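Side-chain contacts in interleukin-20 receptor subunit beta (Homo sapiens, PDB 6DF3), which pairs with IL20RA to form a receptor for the cytokines IL19, IL20 and IL24, and with IL22RA1 for IL20 and IL24: residues R80-G84 against S85-A89; H95-N98 against R99-I103. The protein carries 1 engineered substitution. One frame throughout, in Å; residues are numbered along the deposited sequence.

Contact 1. Residues R80-G84 against S85-A89; sequences RATLG and SQTSA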
ATOM      1  N   ARG C  80      18.964  -0.360 -26.181  1.00 63.53           N
ATOM      2  CA  ARG C  80      19.741   0.065 -27.341  1.00 67.79           C
ATOM      3  C   ARG C  80      20.936   0.869 -26.902  1.00 71.38           C
ATOM      4  O   ARG C  80      21.013   1.316 -25.762  1.00 69.65           O
ATOM      5  CB  ARG C  80      18.877   0.872 -28.306  1.00 70.81           C
ATOM      6  CG  ARG C  80      18.567   2.310 -27.877  1.00 74.04           C
ATOM      7  CD  ARG C  80      17.758   3.080 -28.916  1.00 77.73           C
ATOM      8  NE  ARG C  80      17.229   4.296 -28.300  1.00 82.58           N
ATOM      9  CZ  ARG C  80      16.389   5.152 -28.885  1.00 84.02           C
ATOM     10  NH1 ARG C  80      15.988   4.981 -30.136  1.00 79.76           N
ATOM     11  NH2 ARG C  80      15.957   6.205 -28.191  1.00 87.65           N
ATOM     12  N   ALA C  81      21.863   1.057 -27.829  1.00 76.67           N
ATOM     13  CA  ALA C  81      23.074   1.765 -27.550  1.00 83.50           C
ATOM     14  C   ALA C  81      23.070   3.071 -28.309  1.00 87.10           C
ATOM     15  O   ALA C  81      22.527   3.136 -29.397  1.00 85.66           O
ATOM     16  CB  ALA C  81      24.252   0.918 -27.958  1.00 88.93           C
ATOM     17  N   THR C  82      23.656   4.091 -27.680  1.00 92.29           N
ATOM     18  CA  THR C  82      23.882   5.422 -28.263  1.00100.77           C
ATOM     19  C   THR C  82      25.351   5.858 -28.161  1.00105.93           C
ATOM     20  O   THR C  82      26.091   5.494 -27.220  1.00100.58           O
ATOM     21  CB  THR C  82      23.028   6.553 -27.610  1.00103.68           C
ATOM     22  OG1 THR C  82      22.916   6.360 -26.191  1.00101.53           O
ATOM     23  CG2 THR C  82      21.625   6.592 -28.206  1.00101.97           C
ATOM     24  N   LEU C  83      25.715   6.672 -29.150  1.00110.55           N
ATOM     25  CA  LEU C  83      27.061   7.206 -29.343  1.00119.22           C
ATOM     26  C   LEU C  83      26.882   8.460 -30.222  1.00122.95           C
ATOM     27  O   LEU C  83      27.300   8.496 -31.391  1.00126.72           O
ATOM     28  CB  LEU C  83      27.964   6.139 -29.998  1.00122.30           C
ATOM     29  CG  LEU C  83      29.470   6.212 -29.758  1.00128.75           C
ATOM     30  CD1 LEU C  83      30.200   4.985 -30.289  1.00130.29           C
ATOM     31  CD2 LEU C  83      30.039   7.453 -30.398  1.00135.16           C
ATOM     32  N   GLY C  84      26.192   9.455 -29.656  1.00120.60           N
ATOM     33  CA  GLY C  84      25.881  10.705 -30.362  1.00125.69           C
ATOM     34  C   GLY C  84      24.635  10.665 -31.234  1.00122.06           C
ATOM     35  O   GLY C  84      23.529  10.549 -30.717  1.00113.91           O
ATOM     36  N   SER C  85      24.806  10.817 -32.551  1.00128.37           N
ATOM     37  CA  SER C  85      23.697  10.628 -33.514  1.00126.83           C
ATOM     38  C   SER C  85      23.353   9.138 -33.651  1.00123.61           C
ATOM     39  O   SER C  85      22.163   8.730 -33.561  1.00116.06           O
ATOM     40  CB  SER C  85      23.996  11.265 -34.892  1.00131.63           C
ATOM     41  OG  SER C  85      25.383  11.361 -35.186  1.00135.14           O
ATOM     42  N   GLN C  86      24.396   8.329 -33.850  1.00124.06           N
ATOM     43  CA  GLN C  86      24.212   6.897 -34.000  1.00119.22           C
ATOM     44  C   GLN C  86      23.527   6.281 -32.737  1.00113.77           C
ATOM     45  O   GLN C  86      24.092   6.281 -31.645  1.00118.47           O
ATOM     46  CB  GLN C  86      25.534   6.208 -34.417  1.00120.72           C
ATOM     47  CG  GLN C  86      25.745   6.148 -35.939  1.00122.47           C
ATOM     48  CD  GLN C  86      26.924   5.273 -36.344  1.00125.86           C
ATOM     49  OE1 GLN C  86      27.837   5.049 -35.557  1.00128.24           O
ATOM     50  NE2 GLN C  86      26.905   4.766 -37.570  1.00124.23           N
ATOM     51  N   THR C  87      22.258   5.897 -32.899  1.00105.36           N
ATOM     52  CA  THR C  87      21.593   4.915 -32.070  1.00 97.24           C
ATOM     53  C   THR C  87      21.646   3.585 -32.810  1.00 93.87           C
ATOM     54  O   THR C  87      21.457   3.542 -34.022  1.00 89.61           O
ATOM     55  CB  THR C  87      20.083   5.194 -31.907  1.00 95.58           C
ATOM     56  OG1 THR C  87      19.631   5.992 -33.001  1.00 95.22           O
ATOM     57  CG2 THR C  87      19.770   5.914 -30.654  1.00 94.20           C
ATOM     58  N   SER C  88      21.837   2.495 -32.071  1.00 89.34           N
ATOM     59  CA  SER C  88      21.633   1.149 -32.624  1.00 87.00           C
ATOM     60  C   SER C  88      20.130   0.855 -32.819  1.00 80.76           C
ATOM     61  O   SER C  88      19.292   1.638 -32.441  1.00 78.41           O
ATOM     62  CB  SER C  88      22.198   0.109 -31.674  1.00 86.22           C
ATOM     63  OG  SER C  88      21.513   0.145 -30.411  1.00 83.24           O
ATOM     64  N   ALA C  89      19.800  -0.280 -33.407  1.00 76.54           N
ATOM     65  CA  ALA C  89      18.446  -0.733 -33.445  1.00 72.22           C
ATOM     66  C   ALA C  89      18.103  -1.243 -32.008  1.00 71.16           C
ATOM     67  O   ALA C  89      18.990  -1.358 -31.150  1.00 71.16           O
ATOM     68  CB  ALA C  89      18.308  -1.823 -34.497  1.00 70.31           C
TER
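A81 and S88 bind each other twice across a beta hairpin, the one formed by strands 74-83 and 86-98 in the first fibronectin type III domain. The backbone bond, S88 N to A81 O, is 2.8 Å long. The return bond uses a side chain: A81 N donates to S88 OG at 2.8 Å and 176°, almost straight, where a carbonyl would serve in a regular pair. With chi1 at 62°, OG lies between its own N and carbonyl carbon, which brings it onto A81 N, and it donates in turn to A89 O at 3.0 Å. With alanine in place of S88, A81 N would probably be left without its acceptor and A89 O without this donor. A81 and S88 are buried, and A81 packs on L1 and V30.

Toward the turn the bonding slackens. L83 N still donates to Q86 O at 3.0 Å, but with a bent N-H...O angle of 141°, and G84, S85 and Q86 are all exposed. T82 and T87 form an antiparallel non-hydrogen-bonded pair with side chains on the same face, where the extended R80 crosses T87. At the root of that arginine side chain, R80 CB lies 3.5 Å from S88 OG.

Contact 2. Residues H95-N98 against R99-I103; sequences HPFN and RQSTI. Engineered in segment 99-103: Q100 (natural residue Asn).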
ATOM      1  N   HIS C  95      12.964 -14.108 -23.987  1.00 55.89           N
ATOM      2  CA  HIS C  95      11.882 -14.591 -23.151  1.00 61.93           C
ATOM      3  C   HIS C  95      11.474 -13.561 -22.133  1.00 57.51           C
ATOM      4  O   HIS C  95      12.271 -13.130 -21.311  1.00 57.08           O
ATOM      5  CB  HIS C  95      12.296 -15.899 -22.470  1.00 71.13           C
ATOM      6  CG  HIS C  95      12.589 -16.986 -23.472  1.00 82.27           C
ATOM      7  ND1 HIS C  95      13.866 -17.472 -23.708  1.00 85.84           N
ATOM      8  CD2 HIS C  95      11.778 -17.599 -24.377  1.00 85.73           C
ATOM      9  CE1 HIS C  95      13.817 -18.380 -24.666  1.00 87.61           C
ATOM     10  NE2 HIS C  95      12.563 -18.479 -25.087  1.00 88.01           N
ATOM     11  N   PRO C  96      10.224 -13.127 -22.202  1.00 55.45           N
ATOM     12  CA  PRO C  96       9.661 -12.149 -21.311  1.00 51.70           C
ATOM     13  C   PRO C  96       9.919 -12.509 -19.836  1.00 47.93           C
ATOM     14  O   PRO C  96       9.911 -13.654 -19.477  1.00 48.63           O
ATOM     15  CB  PRO C  96       8.162 -12.303 -21.603  1.00 56.17           C
ATOM     16  CG  PRO C  96       8.116 -12.632 -23.045  1.00 55.41           C
ATOM     17  CD  PRO C  96       9.216 -13.624 -23.163  1.00 56.13           C
ATOM     18  N   PHE C  97      10.224 -11.543 -19.012  1.00 44.89           N
ATOM     19  CA  PHE C  97      10.533 -11.786 -17.600  1.00 44.82           C
ATOM     20  C   PHE C  97       9.290 -11.583 -16.657  1.00 44.73           C
ATOM     21  O   PHE C  97       8.603 -10.532 -16.700  1.00 42.47           O
ATOM     22  CB  PHE C  97      11.588 -10.778 -17.137  1.00 45.88           C
ATOM     23  CG  PHE C  97      11.959 -10.954 -15.695  1.00 47.07           C
ATOM     24  CD1 PHE C  97      12.692 -12.085 -15.309  1.00 44.21           C
ATOM     25  CD2 PHE C  97      11.504 -10.043 -14.725  1.00 45.72           C
ATOM     26  CE1 PHE C  97      12.984 -12.286 -13.976  1.00 49.96           C
ATOM     27  CE2 PHE C  97      11.820 -10.220 -13.395  1.00 45.19           C
ATOM     28  CZ  PHE C  97      12.537 -11.349 -13.005  1.00 47.81           C
ATOM     29  N   ASN C  98       9.093 -12.541 -15.759  1.00 45.11           N
ATOM     30  CA  ASN C  98       8.097 -12.569 -14.765  1.00 44.44           C
ATOM     31  C   ASN C  98       8.795 -12.693 -13.402  1.00 47.15           C
ATOM     32  O   ASN C  98       9.442 -13.727 -13.099  1.00 42.48           O
ATOM     33  CB  ASN C  98       7.145 -13.758 -14.985  1.00 47.23           C
ATOM     34  CG  ASN C  98       5.872 -13.674 -14.080  1.00 50.19           C
ATOM     35  OD1 ASN C  98       5.932 -13.225 -12.922  1.00 46.86           O
ATOM     36  ND2 ASN C  98       4.734 -14.094 -14.612  1.00 48.17           N
ATOM     37  N   ARG C  99       8.551 -11.725 -12.506  1.00 43.81           N
ATOM     38  CA  ARG C  99       9.166 -11.783 -11.193  1.00 43.67           C
ATOM     39  C   ARG C  99       8.767 -13.018 -10.356  1.00 43.95           C
ATOM     40  O   ARG C  99       9.390 -13.244  -9.380  1.00 46.90           O
ATOM     41  CB  ARG C  99       8.953 -10.507 -10.407  1.00 44.87           C
ATOM     42  CG  ARG C  99       7.511 -10.309  -9.914  1.00 45.45           C
ATOM     43  CD  ARG C  99       7.301  -8.868  -9.439  1.00 43.69           C
ATOM     44  NE  ARG C  99       5.959  -8.719  -8.890  1.00 43.96           N
ATOM     45  CZ  ARG C  99       5.517  -7.654  -8.259  1.00 43.72           C
ATOM     46  NH1 ARG C  99       6.325  -6.643  -7.988  1.00 42.16           N
ATOM     47  NH2 ARG C  99       4.253  -7.631  -7.873  1.00 48.23           N
ATOM     48  N   GLN C 100       7.702 -13.735 -10.698  1.00 45.57           N
ATOM     49  CA  GLN C 100       7.364 -15.037 -10.103  1.00 51.56           C
ATOM     50  C   GLN C 100       8.606 -15.989 -10.136  1.00 52.76           C
ATOM     51  O   GLN C 100       8.756 -16.830  -9.334  1.00 51.11           O
ATOM     52  CB  GLN C 100       6.185 -15.615 -10.903  1.00 57.88           C
ATOM     53  CG  GLN C 100       5.621 -16.995 -10.523  1.00 65.27           C
ATOM     54  CD  GLN C 100       4.644 -16.893  -9.354  1.00 78.88           C
ATOM     55  OE1 GLN C 100       3.745 -16.035  -9.346  1.00 85.63           O
ATOM     56  NE2 GLN C 100       4.813 -17.761  -8.355  1.00 84.39           N
ATOM     57  N   SER C 101       9.489 -15.819 -11.100  1.00 52.50           N
ATOM     58  CA  SER C 101      10.643 -16.657 -11.216  1.00 54.99           C
ATOM     59  C   SER C 101      11.858 -16.097 -10.490  1.00 52.70           C
ATOM     60  O   SER C 101      12.925 -16.597 -10.698  1.00 54.20           O
ATOM     61  CB  SER C 101      10.933 -16.867 -12.686  1.00 56.32           C
ATOM     62  OG  SER C 101      11.548 -15.674 -13.176  1.00 59.26           O
ATOM     63  N   THR C 102      11.727 -15.090  -9.616  1.00 49.05           N
ATOM     64  CA  THR C 102      12.907 -14.583  -8.923  1.00 46.67           C
ATOM     65  C   THR C 102      13.653 -15.722  -8.116  1.00 54.44           C
ATOM     66  O   THR C 102      13.014 -16.724  -7.722  1.00 52.07           O
ATOM     67  CB  THR C 102      12.614 -13.446  -8.049  1.00 46.37           C
ATOM     68  OG1 THR C 102      13.812 -12.793  -7.675  1.00 45.09           O
ATOM     69  CG2 THR C 102      11.843 -13.849  -6.797  1.00 46.98           C
ATOM     70  N   ILE C 103      14.977 -15.584  -7.919  1.00 53.09           N
ATOM     71  CA  ILE C 103      15.747 -16.594  -7.162  1.00 55.98           C
ATOM     72  C   ILE C 103      15.662 -16.205  -5.692  1.00 55.48           C
ATOM     73  O   ILE C 103      16.207 -15.208  -5.294  1.00 54.81           O
ATOM     74  CB  ILE C 103      17.204 -16.690  -7.626  1.00 58.05           C
ATOM     75  CG1 ILE C 103      17.219 -17.174  -9.088  1.00 60.91           C
ATOM     76  CG2 ILE C 103      17.992 -17.610  -6.683  1.00 62.07           C
ATOM     77  CD1 ILE C 103      18.545 -17.056  -9.811  1.00 65.48           C
TER
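N98 reaches forward to Q100 with its side-chain amide. With CG anti to the backbone N (chi1 -169°), OD1 is brought to Q100 N, which donates to it at 2.9 Å and 162° from a position tilted out of the carbonyl plane. The side chains of N98 and Q100 then run side by side in the same direction, yet their amide planes stand 71° apart, so the two groups are not stacked. Q100 is an engineered residue, asparagine in the natural protein; its chain bends at chi2 and its NE2 donates to I178 O.

The OD1 bond makes an Asx turn, and it overlaps a 3-10 (type III) turn of N98 to S101, closed by S101 N donating to N98 O at 2.9 Å. S101 OG donates to the same oxygen, also at 2.9 Å, so two donors of one residue grip a single carbonyl where strand 86-98 gives way to a short 3-10 segment.

The F97 ring lies obliquely beside this bend. Its CE2 comes within 3.7 Å of R99 N, while CE1 approaches S101 OG to 3.8 Å; V9, S11 and H16 also touch the ring. R99 leads its extended side chain off to T72, with NE donating to T72 OG1, and its CB stays 4.2 Å from F97 CE2.

In the fold
The two contacts come in series along the chain, with centres about 28 Å apart and nearest atoms about 15 Å. Both use strand 86-98, outermost within this chain in a four-stranded antiparallel sheet of the first fibronectin type III domain. Contact 1, its centre about 30 Å from the chain centre, is at the strand's start, where a hairpin joins it to strand 74-83. Contact 2, its centre about 10 Å from that point, is at the end, before the second domain, where R180 holds the backbone oxygens of Q100 and T102, tying 99-103 to hairpin 167-189. One strand, interrupted by a bulge or short loop, runs from a solvent-exposed turn to the interdomain junction of this receptor fragment.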